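Local coordinates for charybdin (Charybdis maritima, PDB 2B7U), which belongs to the ribosome-inactivating proteins, a family best known from plants and built on a mixed beta-sheet packed against a largely helical part, at residues Phe10-Asp15 / Phe58-Thr63; Arg18-Thr23 / Asn181-Glu186; Leu129-Asn134 / Leu158-Gln163; Val172-His177 / Val188-Trp193. All blocks are in the same frame, centred on the assembly; numbering follows the deposited sequence.

How the contacts relate
Contact 1 lies in the six-stranded mixed sheet; the other three are made by helices and loops next to them. L62 and L60 of contact 1 pack on V161 of 158-163, with L62 CD1 4.0 Å from V161 CG2, so sheet and helix 151-170 meet there. L14 likewise touches L19, which leads from contact 1 into contact 2. Contacts 2, 3 and 4 cluster, with centres 11 to 14 Å apart, where 129-134 meets the chain between helices 172-180 and 192-199: Y133 N lies 2.9 Å from V188 O, a probable hydrogen bond. Contacts 1 and 4 do not touch, their nearest atoms about 11 Å apart. A bound MES sits by D173 in contact 4.

Contact 1. Residues Phe10-Asp15 / Phe58-Thr63; sequences FTVELD and FDLKLT
Strands 10-15 and 58-63 run parallel, their axes 4.7 Å apart and 17° from alignment, in a register pairing F10 with F58 and D15 with T63. Five backbone hydrogen bonds, 2.8 to 3.1 Å from N to O, join them: D59 N to F10 O, V12 N to D59 O, K61 N to V12 O, L14 N to K61 O and T63 N to L14 O. Both phenylalanines hold CG between the backbone N and the carbonyl carbon (F10 chi1 65°), which sends the rings the same way, side by side. The CB of F58 sits over the centre of the F10 ring, 3.7 Å from its centroid, a CH-pi contact, while the rings, nearly parallel at 12°, barely overlap. On the apolar face V12 CG2 meets L60 CD1 at 3.9 Å and L14 CB nears L62 CD2. On the polar face one water bridges T11 OG1 and D59 OD2; a second donates to E13 OE1 and accepts from K61 NZ, atoms 4.4 Å apart. D59 OD1 forms a salt bridge with R72 on strand 67-74. Helices 21-35 and 151-170 cover the apolar face of this mixed sheet of the ribosome-inactivating protein fold, in which 7-15 is one of two edge strands.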
# COMPACT_ATOMS: atom_id res chain seq x y z
N PHE A 10 4.10 5.32 14.02
CA PHE A 10 5.51 4.96 13.95
C PHE A 10 6.08 5.45 12.62
O PHE A 10 5.31 5.84 11.71
CB PHE A 10 5.70 3.44 14.12
CG PHE A 10 5.11 2.61 13.00
CD1 PHE A 10 5.85 2.33 11.87
CD2 PHE A 10 3.82 2.09 13.09
CE1 PHE A 10 5.32 1.60 10.83
CE2 PHE A 10 3.29 1.36 12.06
CZ PHE A 10 4.03 1.09 10.93
N THR A 11 7.40 5.43 12.54
CA THR A 11 8.15 5.78 11.34
C THR A 11 9.11 4.65 10.99
O THR A 11 9.79 4.10 11.88
CB THR A 11 8.92 7.11 11.51
OG1 THR A 11 8.00 8.18 11.81
CG2 THR A 11 9.71 7.48 10.24
N VAL A 12 9.15 4.29 9.72
CA VAL A 12 10.14 3.34 9.20
C VAL A 12 10.96 4.07 8.13
O VAL A 12 10.43 4.91 7.41
CB VAL A 12 9.53 2.02 8.62
CG1 VAL A 12 9.03 1.16 9.76
CG2 VAL A 12 8.40 2.28 7.61
N GLU A 13 12.23 3.72 8.01
CA GLU A 13 13.13 4.42 7.11
C GLU A 13 13.95 3.43 6.30
O GLU A 13 14.45 2.44 6.83
CB GLU A 13 14.02 5.37 7.92
CG GLU A 13 15.06 6.12 7.10
CD GLU A 13 15.86 7.12 7.93
OE1 GLU A 13 15.57 7.28 9.15
OE2 GLU A 13 16.79 7.76 7.36
N LEU A 14 14.06 3.68 5.00
CA LEU A 14 14.85 2.84 4.12
C LEU A 14 15.75 3.69 3.23
O LEU A 14 15.29 4.65 2.61
CB LEU A 14 13.94 1.97 3.26
CG LEU A 14 14.62 0.90 2.40
CD1 LEU A 14 15.30 -0.16 3.26
CD2 LEU A 14 13.61 0.25 1.49
N ASP A 15 17.04 3.34 3.18
CA ASP A 15 17.92 3.96 2.18
C ASP A 15 17.97 3.10 0.92
O ASP A 15 18.22 1.90 0.99
CB ASP A 15 19.33 4.21 2.68
CG ASP A 15 20.10 5.12 1.72
OD1 ASP A 15 20.67 4.64 0.72
OD2 ASP A 15 20.09 6.37 1.91
N PHE A 58 1.10 6.04 9.60
CA PHE A 58 2.52 5.85 9.87
C PHE A 58 3.30 6.59 8.79
O PHE A 58 2.75 6.94 7.75
CB PHE A 58 2.91 4.37 9.90
CG PHE A 58 2.81 3.67 8.57
CD1 PHE A 58 3.94 3.45 7.80
CD2 PHE A 58 1.58 3.20 8.11
CE1 PHE A 58 3.86 2.75 6.59
CE2 PHE A 58 1.49 2.53 6.91
CZ PHE A 58 2.62 2.30 6.14
N ASP A 59 4.57 6.86 9.06
CA ASP A 59 5.43 7.53 8.10
C ASP A 59 6.50 6.60 7.53
O ASP A 59 7.06 5.76 8.25
CB ASP A 59 6.12 8.70 8.77
CG ASP A 59 5.29 9.96 8.77
OD1 ASP A 59 4.16 9.99 8.22
OD2 ASP A 59 5.80 10.97 9.32
N LEU A 60 6.73 6.74 6.23
CA LEU A 60 7.72 5.96 5.49
C LEU A 60 8.75 6.96 4.96
O LEU A 60 8.44 7.74 4.08
CB LEU A 60 7.06 5.21 4.33
CG LEU A 60 7.97 4.55 3.31
CD1 LEU A 60 8.85 3.49 3.95
CD2 LEU A 60 7.14 3.99 2.13
N LYS A 61 9.95 6.92 5.51
CA LYS A 61 11.01 7.85 5.11
C LYS A 61 11.95 7.13 4.15
O LYS A 61 12.49 6.05 4.46
CB LYS A 61 11.77 8.34 6.35
CG LYS A 61 12.76 9.47 6.09
CD LYS A 61 13.02 10.19 7.42
CE LYS A 61 14.17 11.13 7.41
NZ LYS A 61 14.48 11.58 8.81
N LEU A 62 12.12 7.70 2.97
CA LEU A 62 12.94 7.10 1.92
C LEU A 62 14.07 8.05 1.58
O LEU A 62 13.82 9.21 1.34
CB LEU A 62 12.11 6.84 0.67
CG LEU A 62 10.90 5.93 0.83
CD1 LEU A 62 10.13 5.86 -0.49
CD2 LEU A 62 11.29 4.57 1.30
N THR A 63 15.28 7.52 1.55
CA THR A 63 16.45 8.36 1.33
C THR A 63 17.30 7.77 0.22
O THR A 63 17.45 6.55 0.10
CB THR A 63 17.27 8.46 2.62
OG1 THR A 63 16.52 9.17 3.62
CG2 THR A 63 18.53 9.17 2.36
O HOH W 1 7.95 10.70 10.82
O HOH W 2 16.19 9.72 9.87

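Contact 2. Residues Arg18-Thr23 / Asn181-Glu186; sequences RLTGQT and NLESSE
L182 has the largest share of this contact, pushing its CD2 methyl against the backbone where helix 21-35 begins. With CG anti to the backbone N (chi1 -170°), the side chain reaches out from the turn and sets CD2 3.4 Å from T20 O and 3.7 Å from G21 N, so the methyl lies against the peptide that joins T20 to G21. The same methyl meets L19 CD1 at 4.0 Å, the two leucine side chains crossing at about a right angle. E183, the next residue, runs beside T20 in the same direction. Its carboxylate lies alongside the T20 side chain, OE2 being 3.8 Å from T20 CB and almost as near T20 CG2, and E183 CG and CD skirt L19 O. These are van der Waals contacts.

Each segment is shaped by its own bonds. T20 and T23 form a capping box: T23 N donates to T20 OG1 at 3.1 Å, and T20 N returns a nearly straight bond to T23 OG1 (172°). Across from it, a type I turn from N181 to S184 presents L182 and E183 together, closed by S184 N to N181 O. L19 O accepts from K135 NZ, and both L19 and L182 touch Y24. L182 is also joined to K135 by a backbone hydrogen bond and touches its side chain, so the turn after helix 172-180 is packed between the N-terminal ends of helices 21-35 and 135-147.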
# COMPACT_ATOMS: atom_id res chain seq x y z
N ARG A 18 21.94 1.18 -1.36
CA ARG A 18 22.51 -0.17 -1.21
C ARG A 18 21.43 -1.27 -1.24
O ARG A 18 21.70 -2.43 -0.93
CB ARG A 18 23.36 -0.24 0.09
CG ARG A 18 22.75 -0.91 1.35
CD ARG A 18 21.37 -0.39 1.72
NE ARG A 18 20.67 -1.27 2.66
CZ ARG A 18 19.34 -1.37 2.75
NH1 ARG A 18 18.56 -0.65 1.94
NH2 ARG A 18 18.77 -2.18 3.64
N LEU A 19 20.22 -0.89 -1.64
CA LEU A 19 19.05 -1.78 -1.56
C LEU A 19 19.27 -3.04 -2.41
O LEU A 19 19.67 -2.95 -3.57
CB LEU A 19 17.80 -1.03 -2.07
CG LEU A 19 16.50 -1.01 -1.28
CD1 LEU A 19 15.32 -0.85 -2.24
CD2 LEU A 19 16.31 -2.17 -0.39
N THR A 20 19.00 -4.20 -1.83
CA THR A 20 19.03 -5.46 -2.57
C THR A 20 17.68 -6.15 -2.44
O THR A 20 16.85 -5.75 -1.62
CB THR A 20 20.11 -6.41 -2.05
OG1 THR A 20 19.77 -6.88 -0.73
CG2 THR A 20 21.45 -5.72 -2.01
N GLY A 21 17.48 -7.21 -3.22
CA GLY A 21 16.26 -8.03 -3.13
C GLY A 21 16.02 -8.49 -1.71
O GLY A 21 14.90 -8.40 -1.20
N GLN A 22 17.09 -8.94 -1.06
CA GLN A 22 17.00 -9.45 0.29
C GLN A 22 16.67 -8.37 1.31
O GLN A 22 15.79 -8.55 2.16
CB GLN A 22 18.30 -10.16 0.69
CG GLN A 22 18.40 -11.61 0.23
CD GLN A 22 17.90 -11.86 -1.17
OE1 GLN A 22 18.42 -11.29 -2.13
NE2 GLN A 22 16.90 -12.74 -1.31
N THR A 23 17.33 -7.21 1.22
CA THR A 23 17.06 -6.17 2.22
C THR A 23 15.70 -5.47 2.01
O THR A 23 15.08 -5.01 2.96
CB THR A 23 18.19 -5.16 2.32
OG1 THR A 23 18.38 -4.51 1.06
CG2 THR A 23 19.47 -5.86 2.75
N ASN A 181 13.43 -8.72 -9.11
CA ASN A 181 13.74 -7.91 -10.29
C ASN A 181 14.38 -6.56 -9.93
O ASN A 181 14.66 -5.74 -10.80
CB ASN A 181 12.45 -7.69 -11.09
CG ASN A 181 11.99 -8.94 -11.83
OD1 ASN A 181 12.64 -9.37 -12.79
ND2 ASN A 181 10.88 -9.52 -11.40
N LEU A 182 14.65 -6.37 -8.64
CA LEU A 182 14.98 -5.06 -8.10
C LEU A 182 16.25 -4.44 -8.68
O LEU A 182 16.26 -3.28 -9.06
CB LEU A 182 15.10 -5.17 -6.58
CG LEU A 182 15.21 -3.87 -5.80
CD1 LEU A 182 13.91 -3.09 -5.81
CD2 LEU A 182 15.64 -4.21 -4.40
N GLU A 183 17.31 -5.24 -8.76
CA GLU A 183 18.61 -4.72 -9.19
C GLU A 183 18.80 -4.77 -10.70
O GLU A 183 19.90 -4.48 -11.20
CB GLU A 183 19.72 -5.46 -8.46
CG GLU A 183 19.67 -5.27 -6.94
CD GLU A 183 20.99 -5.61 -6.28
OE1 GLU A 183 21.91 -4.76 -6.29
OE2 GLU A 183 21.12 -6.74 -5.75
N SER A 184 17.75 -5.13 -11.43
CA SER A 184 17.79 -5.19 -12.89
C SER A 184 18.04 -3.81 -13.49
O SER A 184 17.52 -2.81 -13.00
CB SER A 184 16.48 -5.76 -13.44
OG SER A 184 16.50 -5.82 -14.86
N SER A 185 18.83 -3.78 -14.56
CA SER A 185 19.11 -2.55 -15.30
C SER A 185 18.00 -2.20 -16.30
O SER A 185 17.91 -1.05 -16.75
CB SER A 185 20.46 -2.66 -16.03
OG SER A 185 20.47 -3.78 -16.91
N GLU A 186 17.18 -3.19 -16.65
CA GLU A 186 16.05 -2.97 -17.55
C GLU A 186 14.79 -2.77 -16.73
O GLU A 186 14.75 -3.14 -15.55
CB GLU A 186 15.87 -4.16 -18.51
CG GLU A 186 16.81 -4.15 -19.74
CD GLU A 186 16.38 -5.13 -20.83
OE1 GLU A 186 15.15 -5.33 -21.02
OE2 GLU A 186 17.26 -5.71 -21.51

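Contact 3. Residues Leu129-Asn134 / Leu158-Gln163; sequences LDISYN and LIVVSQ
Y133 brings the CE2 side of its ring up to helix 151-170, with Q163 and I159 as its closest neighbours there. Ring carbon CE2 of Y133 lies 3.6 Å from Q163 CG, and V160 CA comes in at the ring edge, near its plane. The hydroxyl end reaches I159, Y133 OH standing 3.4 Å from I159 CG2. I131, two residues earlier, uses both branches: its CD1 meets I159 CD1 at 3.7 Å, the side chains crossing at about a right angle, while its CG2 meets V160 CG2 at the same distance. A chi1 of -70° puts Q163 CG beside the tyrosine ring, and the bend at chi2 (-73°) then swings the amide round, its plane 45° from the ring.

The second shell holds these groups in place. Y133 OH is hydrogen-bonded to I128 O, fixing the phenol tip, and Q163 NE2 donates to E199 OE1 on helix 192-199, which probably sets which way the buried amide faces. F178 meets the Y133 ring. N134 then N-caps helix 135-147 through A137 N. The loop between helices 117-124 and 135-147 thus packs on helix 151-170, with I159 also touching L120 and A124 and L158 reaching strand 80-84.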
# COMPACT_ATOMS: atom_id res chain seq x y z
N LEU A 129 0.60 0.06 -15.51
CA LEU A 129 1.31 -1.05 -16.13
C LEU A 129 2.47 -0.63 -17.04
O LEU A 129 3.23 -1.49 -17.47
CB LEU A 129 0.33 -1.95 -16.90
CG LEU A 129 -0.74 -2.64 -16.04
CD1 LEU A 129 -1.63 -3.53 -16.90
CD2 LEU A 129 -0.13 -3.46 -14.89
N ASP A 130 2.61 0.67 -17.31
CA ASP A 130 3.64 1.17 -18.22
C ASP A 130 4.76 1.87 -17.46
O ASP A 130 5.66 2.48 -18.06
CB ASP A 130 3.02 2.11 -19.27
CG ASP A 130 2.21 1.35 -20.32
OD1 ASP A 130 2.49 0.16 -20.60
OD2 ASP A 130 1.28 1.96 -20.90
N ILE A 131 4.70 1.80 -16.13
CA ILE A 131 5.68 2.41 -15.25
C ILE A 131 6.64 1.34 -14.75
O ILE A 131 6.25 0.20 -14.51
CB ILE A 131 4.95 3.10 -14.07
CG1 ILE A 131 4.18 4.32 -14.58
CG2 ILE A 131 5.91 3.49 -12.94
CD1 ILE A 131 3.25 4.94 -13.58
N SER A 132 7.91 1.72 -14.57
CA SER A 132 8.91 0.75 -14.12
C SER A 132 9.03 0.79 -12.62
O SER A 132 8.96 1.86 -12.01
CB SER A 132 10.28 1.04 -14.75
OG SER A 132 11.23 0.11 -14.27
N TYR A 133 9.23 -0.39 -12.02
CA TYR A 133 9.26 -0.55 -10.56
C TYR A 133 10.52 -1.25 -10.07
O TYR A 133 10.46 -2.18 -9.28
CB TYR A 133 8.05 -1.33 -10.09
CG TYR A 133 6.76 -0.70 -10.51
CD1 TYR A 133 5.95 -1.29 -11.47
CD2 TYR A 133 6.32 0.46 -9.92
CE1 TYR A 133 4.76 -0.70 -11.84
CE2 TYR A 133 5.13 1.04 -10.28
CZ TYR A 133 4.35 0.45 -11.23
OH TYR A 133 3.17 1.05 -11.60
N ASN A 134 11.66 -0.83 -10.58
CA ASN A 134 12.92 -1.39 -10.11
C ASN A 134 13.62 -0.39 -9.17
O ASN A 134 13.08 0.65 -8.83
CB ASN A 134 13.79 -1.84 -11.29
CG ASN A 134 14.21 -0.71 -12.19
OD1 ASN A 134 13.96 0.46 -11.91
ND2 ASN A 134 14.89 -1.07 -13.28
N LEU A 158 4.54 8.88 -6.87
CA LEU A 158 3.64 8.30 -5.86
C LEU A 158 3.10 6.92 -6.27
O LEU A 158 2.92 6.04 -5.41
CB LEU A 158 2.50 9.29 -5.54
CG LEU A 158 2.94 10.55 -4.78
CD1 LEU A 158 1.79 11.60 -4.71
CD2 LEU A 158 3.44 10.26 -3.34
N ILE A 159 2.91 6.70 -7.58
CA ILE A 159 2.56 5.37 -8.06
C ILE A 159 3.67 4.37 -7.72
O ILE A 159 3.42 3.28 -7.23
CB ILE A 159 2.27 5.35 -9.57
CG1 ILE A 159 1.03 6.17 -9.87
CG2 ILE A 159 2.11 3.94 -10.05
CD1 ILE A 159 0.84 6.53 -11.29
N VAL A 160 4.92 4.76 -8.00
CA VAL A 160 6.02 3.86 -7.72
C VAL A 160 6.09 3.53 -6.21
O VAL A 160 6.23 2.37 -5.82
CB VAL A 160 7.37 4.47 -8.23
CG1 VAL A 160 8.53 3.66 -7.73
CG2 VAL A 160 7.35 4.52 -9.74
N VAL A 161 5.99 4.55 -5.36
CA VAL A 161 6.02 4.30 -3.93
C VAL A 161 4.82 3.44 -3.48
O VAL A 161 4.97 2.46 -2.73
CB VAL A 161 6.06 5.61 -3.15
CG1 VAL A 161 5.81 5.36 -1.67
CG2 VAL A 161 7.37 6.35 -3.41
N SER A 162 3.63 3.76 -3.95
CA SER A 162 2.44 2.98 -3.60
C SER A 162 2.60 1.52 -4.02
O SER A 162 2.25 0.62 -3.25
CB SER A 162 1.20 3.58 -4.24
OG SER A 162 0.03 2.92 -3.76
N GLN A 163 3.08 1.26 -5.23
CA GLN A 163 3.23 -0.10 -5.71
C GLN A 163 4.29 -0.84 -4.91
O GLN A 163 4.07 -1.94 -4.41
CB GLN A 163 3.56 -0.13 -7.19
CG GLN A 163 2.42 0.29 -8.09
CD GLN A 163 1.34 -0.75 -8.15
OE1 GLN A 163 1.60 -1.94 -7.98
NE2 GLN A 163 0.09 -0.31 -8.36

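Contact 4. Residues Val172-His177 / Val188-Trp193; sequences VDIANH and VKLPQW
H177 spreads its imidazole over P191, whose CD sits 3.7 Å from the ring centroid and 17° off its normal, a CH-pi contact made over the face but offset toward the rim. In this helical part of the ribosome-inactivating protein fold, helix 172-180 is joined to helix 192-199 by a loop that folds back along it, and H177 bonds to that loop. Its NE2 donates to K189 O at 2.7 Å, with the N-H bent to 144° and the oxygen 23° out of the ring plane. The trans first torsion of H177 carries the ring out from the helix toward 188-191. V188 closes in obliquely, its CG1 3.7 Å from H177 NE2, so one nitrogen is touched by both a methyl and a carbonyl.

One turn earlier the helix meets the loop through I174, whose CG2 approaches L190 CD1 at 4.4 Å. L190 also packs on Q163 of helix 151-170 and E199 of helix 192-199. P191 is the N-cap residue of helix 192-199, and W193, in its first turn, stacks with Y226. D173 comes to the outer rim of that indole. D173 OD1 hydrogen-bonds N4 of a bound MES, probably from the crystallisation liquor, while D173 OD2 lies at the edge of the indole, 3.9 Å from W193 CH2.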
# COMPACT_ATOMS: atom_id res chain seq x y z
N VAL A 172 2.00 -11.12 -1.06
CA VAL A 172 3.22 -11.90 -1.13
C VAL A 172 3.84 -11.92 -2.52
O VAL A 172 5.05 -11.71 -2.66
CB VAL A 172 2.94 -13.36 -0.64
CG1 VAL A 172 4.15 -14.26 -0.83
CG2 VAL A 172 2.49 -13.31 0.84
N ASP A 173 3.03 -12.17 -3.54
CA ASP A 173 3.54 -12.38 -4.91
C ASP A 173 4.08 -11.07 -5.49
O ASP A 173 4.99 -11.08 -6.32
CB ASP A 173 2.45 -12.95 -5.82
CG ASP A 173 2.08 -14.36 -5.46
OD1 ASP A 173 2.98 -15.22 -5.48
OD2 ASP A 173 0.90 -14.60 -5.13
N ILE A 174 3.50 -9.96 -5.06
CA ILE A 174 3.93 -8.62 -5.51
C ILE A 174 5.27 -8.27 -4.87
O ILE A 174 6.21 -7.86 -5.58
CB ILE A 174 2.84 -7.54 -5.26
CG1 ILE A 174 1.59 -7.90 -6.07
CG2 ILE A 174 3.34 -6.18 -5.69
CD1 ILE A 174 0.45 -6.94 -5.94
N ALA A 175 5.40 -8.46 -3.55
CA ALA A 175 6.68 -8.29 -2.87
C ALA A 175 7.77 -9.13 -3.52
O ALA A 175 8.88 -8.64 -3.78
CB ALA A 175 6.61 -8.61 -1.42
N ASN A 176 7.46 -10.39 -3.79
CA ASN A 176 8.43 -11.30 -4.45
C ASN A 176 8.85 -10.77 -5.80
O ASN A 176 10.05 -10.75 -6.15
CB ASN A 176 7.86 -12.72 -4.61
CG ASN A 176 7.79 -13.48 -3.30
OD1 ASN A 176 8.42 -13.10 -2.32
ND2 ASN A 176 7.03 -14.58 -3.30
N HIS A 177 7.86 -10.33 -6.58
CA HIS A 177 8.12 -9.89 -7.93
C HIS A 177 9.07 -8.71 -7.93
O HIS A 177 10.02 -8.64 -8.74
CB HIS A 177 6.83 -9.48 -8.64
CG HIS A 177 7.06 -8.98 -10.02
ND1 HIS A 177 7.38 -9.82 -11.07
CD2 HIS A 177 7.04 -7.73 -10.53
CE1 HIS A 177 7.54 -9.09 -12.17
NE2 HIS A 177 7.34 -7.83 -11.87
N VAL A 188 11.23 -3.09 -14.90
CA VAL A 188 10.50 -4.15 -14.25
C VAL A 188 9.05 -3.72 -14.30
O VAL A 188 8.70 -2.71 -13.69
CB VAL A 188 10.94 -4.32 -12.80
CG1 VAL A 188 10.06 -5.33 -12.07
CG2 VAL A 188 12.41 -4.73 -12.75
N LYS A 189 8.23 -4.45 -15.05
CA LYS A 189 6.80 -4.15 -15.11
C LYS A 189 6.02 -5.00 -14.12
O LYS A 189 6.48 -6.07 -13.71
CB LYS A 189 6.23 -4.37 -16.52
CG LYS A 189 6.01 -5.84 -16.93
CD LYS A 189 4.95 -5.96 -18.01
CE LYS A 189 4.80 -7.39 -18.51
NZ LYS A 189 4.35 -8.35 -17.46
N LEU A 190 4.84 -4.52 -13.75
CA LEU A 190 3.93 -5.29 -12.91
C LEU A 190 3.09 -6.17 -13.83
O LEU A 190 2.45 -5.65 -14.73
CB LEU A 190 3.04 -4.32 -12.16
CG LEU A 190 1.95 -4.91 -11.25
CD1 LEU A 190 2.54 -5.37 -9.93
CD2 LEU A 190 0.87 -3.89 -11.03
N PRO A 191 3.08 -7.51 -13.61
CA PRO A 191 2.21 -8.37 -14.40
C PRO A 191 0.74 -7.97 -14.25
O PRO A 191 0.32 -7.62 -13.17
CB PRO A 191 2.45 -9.76 -13.81
CG PRO A 191 3.81 -9.67 -13.20
CD PRO A 191 3.90 -8.29 -12.67
N GLN A 192 -0.02 -8.04 -15.34
CA GLN A 192 -1.42 -7.59 -15.32
C GLN A 192 -2.24 -8.37 -14.29
O GLN A 192 -3.14 -7.81 -13.66
CB GLN A 192 -2.06 -7.70 -16.71
CG GLN A 192 -3.39 -6.95 -16.82
CD GLN A 192 -3.83 -6.71 -18.26
OE1 GLN A 192 -4.49 -5.71 -18.57
NE2 GLN A 192 -3.48 -7.63 -19.15
N TRP A 193 -1.95 -9.65 -14.09
CA TRP A 193 -2.73 -10.44 -13.14
C TRP A 193 -2.57 -9.91 -11.71
O TRP A 193 -3.50 -9.97 -10.89
CB TRP A 193 -2.40 -11.92 -13.24
CG TRP A 193 -1.12 -12.40 -12.62
CD1 TRP A 193 0.10 -12.55 -13.24
CD2 TRP A 193 -0.94 -12.85 -11.28
NE1 TRP A 193 1.02 -13.06 -12.36
CE2 TRP A 193 0.41 -13.26 -11.15
CE3 TRP A 193 -1.78 -12.95 -10.17
CZ2 TRP A 193 0.92 -13.75 -9.95
CZ3 TRP A 193 -1.26 -13.46 -8.99
CH2 TRP A 193 0.07 -13.84 -8.89